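Local coordinates for protein sulfoquinovosidase (Escherichia coli, PDB 5AEG) that hydrolyses sulfoquinovosyl diacylglycerides and simple sulfoquinovosides, releasing sulfoquinovose, which the bacterium degrades for carbon and sulfur, at residues E227-Y232 with L236-A241; L493-H498 with L590-E595. All coordinates share one frame; numbering follows the deposited sequence.

Contact 1: E227-Y232 with L236-A241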
# COMPACT_ATOMS: atom_id res chain seq x y z
N GLU A 227 -17.90 12.65 -0.41
CA GLU A 227 -18.15 13.56 0.73
C GLU A 227 -17.20 14.68 0.59
O GLU A 227 -16.09 14.50 0.08
CB GLU A 227 -17.91 12.97 2.08
CG GLU A 227 -19.00 12.24 2.72
CD GLU A 227 -18.66 11.79 4.14
OE1 GLU A 227 -17.98 10.74 4.28
OE2 GLU A 227 -19.21 12.40 5.10
N CYS A 228 -17.58 15.84 1.13
CA CYS A 228 -16.75 17.02 1.17
C CYS A 228 -16.37 17.32 2.63
O CYS A 228 -16.91 16.74 3.58
CB CYS A 228 -17.48 18.25 0.63
SG CYS A 228 -18.06 18.13 -1.06
N ALA A 229 -15.37 18.20 2.76
CA ALA A 229 -15.00 18.72 4.06
C ALA A 229 -14.28 20.04 3.93
O ALA A 229 -13.85 20.45 2.85
CB ALA A 229 -14.24 17.66 4.90
N ASP A 230 -14.18 20.73 5.06
CA ASP A 230 -13.56 22.03 5.18
C ASP A 230 -12.07 22.00 5.22
O ASP A 230 -11.42 22.97 4.71
CB ASP A 230 -14.05 22.76 6.46
CG ASP A 230 -15.50 23.29 6.29
OD1 ASP A 230 -15.95 23.40 5.09
OD2 ASP A 230 -16.16 23.54 7.33
N THR A 231 -11.54 20.87 5.70
CA THR A 231 -10.07 20.67 5.74
C THR A 231 -9.73 19.23 5.27
O THR A 231 -10.55 18.32 5.36
CB THR A 231 -9.51 20.79 7.16
OG1 THR A 231 -10.09 19.79 7.97
CG2 THR A 231 -9.84 22.18 7.80
N TYR A 232 -8.50 19.05 4.84
CA TYR A 232 -8.04 17.65 4.49
C TYR A 232 -8.07 16.75 5.65
O TYR A 232 -8.42 15.56 5.52
CB TYR A 232 -6.61 17.66 3.80
CG TYR A 232 -6.68 18.39 2.53
CD1 TYR A 232 -7.31 17.81 1.41
CD2 TYR A 232 -6.17 19.65 2.41
CE1 TYR A 232 -7.45 18.53 0.22
CE2 TYR A 232 -6.29 20.37 1.25
CZ TYR A 232 -6.93 19.80 0.14
OH TYR A 232 -7.08 20.56 -0.97
N LEU A 236 -10.10 13.21 5.79
CA LEU A 236 -9.52 11.88 6.07
C LEU A 236 -10.22 11.18 7.18
O LEU A 236 -10.38 9.97 7.18
CB LEU A 236 -7.96 11.96 6.29
CG LEU A 236 -7.13 12.40 5.07
CD1 LEU A 236 -5.69 12.37 5.47
CD2 LEU A 236 -7.30 11.49 3.87
N GLU A 237 -10.67 11.96 8.17
CA GLU A 237 -11.58 11.44 9.17
C GLU A 237 -12.86 10.88 8.52
O GLU A 237 -13.29 9.80 8.88
CB GLU A 237 -11.89 12.50 10.26
CG GLU A 237 -12.79 11.94 11.33
CD GLU A 237 -13.09 12.92 12.45
OE1 GLU A 237 -12.89 14.14 12.26
OE2 GLU A 237 -13.55 12.45 13.51
N LYS A 238 -13.46 11.60 7.58
CA LYS A 238 -14.65 11.09 6.89
C LYS A 238 -14.34 9.88 6.05
O LYS A 238 -15.02 8.87 6.10
CB LYS A 238 -15.28 12.20 6.04
CG LYS A 238 -15.97 13.21 6.99
CD LYS A 238 -16.43 14.43 6.24
CE LYS A 238 -16.98 15.52 7.20
NZ LYS A 238 -17.73 16.47 6.34
N LEU A 239 -13.19 9.93 5.37
CA LEU A 239 -12.86 8.81 4.48
C LEU A 239 -12.63 7.54 5.23
O LEU A 239 -13.11 6.41 4.81
CB LEU A 239 -11.65 9.17 3.56
CG LEU A 239 -11.20 8.07 2.59
CD1 LEU A 239 -12.29 7.71 1.55
CD2 LEU A 239 -10.00 8.58 1.83
N THR A 240 -11.92 7.64 6.34
CA THR A 240 -11.70 6.50 7.18
C THR A 240 -12.94 6.04 7.99
O THR A 240 -13.00 4.87 8.39
CB THR A 240 -10.49 6.67 8.15
OG1 THR A 240 -10.67 7.81 8.99
CG2 THR A 240 -9.16 6.88 7.34
N ALA A 241 -13.90 6.93 8.27
CA ALA A 241 -15.23 6.46 8.81
C ALA A 241 -15.92 5.57 7.81
O ALA A 241 -16.57 4.64 8.20
CB ALA A 241 -16.12 7.66 9.19
O HOH W 1 -17.72 9.11 6.33
O HOH W 2 -20.09 14.88 5.23
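K238 reaches back from helix 232-243 to grip the end of strand 221-228, the last strand of the antiparallel N-terminal β-region, just before the chain turns through A229-T231 into the helix. T231 is the N-cap, its OG1 accepting from S234 N. With CG beside the backbone N (chi1 -73°) and every later torsion extended, K238 stretches across the end of the strand, and its ammonium donates to the carbonyl of C228, NZ to O 2.9 Å, lying in the carbonyl plane with a C=O...N angle of 154°. A229 CB packs 4.0 Å from the same NZ. E227 crosses the lysine stem, OE1 3.5 Å from K238 CB and OE2 3.6 Å from K238 CD. Its carboxylate is no direct salt-bridge partner of the lysine, since OE2 stays 4.5 Å from NZ; a water bridges OE2 and NZ instead. OE1 is held by R102 and Y194, and a second water ties it to K238 O. With an alanine here in place of K238, the C228 carbonyl would probably lose this donor and a gap would open beside the E227 carboxylate. In the first helical turn Y232 and L236 meet: L236 CG rests 3.4 Å from Y232 O, the oxygen that accepts from L236 N at 2.9 Å, the N-H...O angle being 147°.

Contact 2: L493-H498 with L590-E595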
# COMPACT_ATOMS: atom_id res chain seq x y z
N LEU A 493 -0.97 6.44 0.06
CA LEU A 493 -1.75 5.64 1.02
C LEU A 493 -2.39 6.44 2.14
O LEU A 493 -3.57 6.22 2.49
CB LEU A 493 -0.94 4.48 1.61
CG LEU A 493 -0.90 3.29 0.67
CD1 LEU A 493 0.01 2.20 1.17
CD2 LEU A 493 -2.32 2.68 0.47
N ALA A 494 -1.64 7.39 2.65
CA ALA A 494 -2.19 8.28 3.65
C ALA A 494 -3.50 9.00 3.23
O ALA A 494 -4.47 9.07 4.03
CB ALA A 494 -1.11 9.27 4.08
N MET A 495 -3.54 9.45 1.98
CA MET A 495 -4.67 10.10 1.34
C MET A 495 -5.75 9.10 0.88
O MET A 495 -6.83 9.52 0.50
CB MET A 495 -4.20 10.90 0.13
CG MET A 495 -3.29 12.06 0.48
SD MET A 495 -3.97 13.19 1.75
CE MET A 495 -5.21 13.96 0.73
N THR A 496 -5.47 7.80 1.00
CA THR A 496 -6.45 6.75 0.72
C THR A 496 -6.83 6.07 2.04
O THR A 496 -7.38 4.95 2.10
CB THR A 496 -5.86 5.68 -0.28
OG1 THR A 496 -5.26 6.35 -1.39
CG2 THR A 496 -6.99 4.84 -0.84
N GLY A 497 -6.49 6.70 3.15
CA GLY A 497 -6.90 6.17 4.41
C GLY A 497 -6.16 5.12 5.15
O GLY A 497 -6.72 4.53 6.07
N HIS A 498 -4.92 4.86 4.78
CA HIS A 498 -4.05 3.94 5.52
C HIS A 498 -2.79 4.76 5.96
O HIS A 498 -2.02 5.34 5.12
CB HIS A 498 -3.67 2.69 4.73
CG HIS A 498 -3.22 1.58 5.65
ND1 HIS A 498 -2.17 1.72 6.54
CD2 HIS A 498 -3.78 0.39 5.91
CE1 HIS A 498 -2.07 0.63 7.28
NE2 HIS A 498 -3.03 -0.20 6.91
N LEU A 590 2.53 17.58 3.42
CA LEU A 590 2.71 18.91 4.11
C LEU A 590 1.40 19.77 4.05
O LEU A 590 1.12 20.55 4.99
CB LEU A 590 3.81 19.68 3.52
CG LEU A 590 5.20 19.49 4.18
CD1 LEU A 590 5.80 18.08 4.05
CD2 LEU A 590 6.18 20.51 3.67
N PHE A 591 0.58 19.55 3.03
CA PHE A 591 -0.64 20.36 2.85
C PHE A 591 -1.70 19.98 3.85
O PHE A 591 -2.61 20.74 4.01
CB PHE A 591 -1.10 20.38 1.40
CG PHE A 591 -1.44 19.03 0.83
CD1 PHE A 591 -2.59 18.37 1.20
CD2 PHE A 591 -0.61 18.45 -0.05
CE1 PHE A 591 -2.91 17.13 0.63
CE2 PHE A 591 -0.89 17.20 -0.59
CZ PHE A 591 -2.05 16.57 -0.28
N LEU A 592 -1.57 18.88 4.62
CA LEU A 592 -2.48 18.64 5.70
C LEU A 592 -2.40 19.76 6.78
O LEU A 592 -3.42 20.04 7.47
CB LEU A 592 -2.29 17.34 6.41
CG LEU A 592 -2.52 16.02 5.67
CD1 LEU A 592 -2.59 14.85 6.61
CD2 LEU A 592 -3.69 16.09 4.75
N HIS A 593 -1.20 20.33 6.93
CA HIS A 593 -0.97 21.36 7.98
C HIS A 593 -0.63 22.71 7.45
O HIS A 593 -0.56 23.63 8.25
CB HIS A 593 0.05 20.89 9.00
CG HIS A 593 -0.38 19.70 9.74
ND1 HIS A 593 -1.52 19.69 10.55
CD2 HIS A 593 0.12 18.43 9.77
CE1 HIS A 593 -1.67 18.48 11.05
NE2 HIS A 593 -0.68 17.70 10.60
N TYR A 594 -0.32 22.86 6.15
CA TYR A 594 0.11 24.11 5.50
C TYR A 594 -0.79 24.26 4.26
O TYR A 594 -0.33 24.42 3.18
CB TYR A 594 1.66 24.12 5.15
CG TYR A 594 2.45 23.97 6.42
CD1 TYR A 594 2.78 25.10 7.20
CD2 TYR A 594 2.76 22.72 6.93
CE1 TYR A 594 3.39 24.96 8.46
CE2 TYR A 594 3.43 22.56 8.17
CZ TYR A 594 3.79 23.69 8.91
OH TYR A 594 4.34 23.60 10.16
N GLU A 595 -2.11 24.24 4.48
CA GLU A 595 -3.08 24.23 3.37
C GLU A 595 -3.01 25.38 2.44
O GLU A 595 -3.27 25.21 1.25
CB GLU A 595 -4.53 24.15 3.90
CG GLU A 595 -4.97 22.80 4.37
CD GLU A 595 -6.48 22.70 4.54
OE1 GLU A 595 -7.19 23.69 4.17
OE2 GLU A 595 -6.97 21.63 4.96
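M495 meets F591 and L592 where the C-terminal end of helix 486-495, in the TIM-barrel domain, faces the loop between strands 587-588 and 607-609 of the C-terminal domain. The helix closes in a Schellman motif. L493 opens it: its carbonyl O accepts from T496 N and, at 3.0 Å, from H498 N, the two donors approaching from opposite faces of the carbonyl plane. A494 O takes the other bond of the motif, from G497 N at 3.2 Å. M495 makes all the contacts of 493-498 with 590-595. Its chain leaves beside the backbone N and bends at both later torsions (chi2 -53°, chi3 -73°), which brings CE to the edge of the F591 ring, near its plane. The sulfur makes an oblique Met-aromatic contact, SD 5.3 Å from the F591 ring centroid and 66° off the ring normal. L592 lies alongside the thioether, pointing the other way, with CD2 4.2 Å from M495 SD. All three side chains are buried, and V188 of strand 186-189 also packs on M495. T496 turns back to the helix, its OG1 bonded to S492 O. G497, at positive phi, is the C-prime residue, and H498 leads the chain away with NE2 bonded to S465 O. The tightest approach between the two segments is methyl to ring edge, M495 CE to F591 CE1, at 3.9 Å.

Contact 1 precedes contact 2 in the chain, yet their centres lie about 11 Å apart and they touch directly, so helix 232-243 sits at a junction of the β-region, TIM barrel and C-terminal domain. At its first turn the backbone N of Y232 probably donates to E595 OE2, 3.0 Å away, and E595 OE1 forms a salt bridge with K192. The Y232 ring meets F591 edge-to-face, while Y232 CB packs 3.4 Å from L592 CD2. Farther along the helix, L239 CD2 lies 3.6 Å from M495 O. Both contacts are structural packing away from the annotated catalytic and sulfoquinovoside-binding residues; the Y232 side chain is about 6 Å from a bound methylpentanediol, probably from the crystallisation liquor.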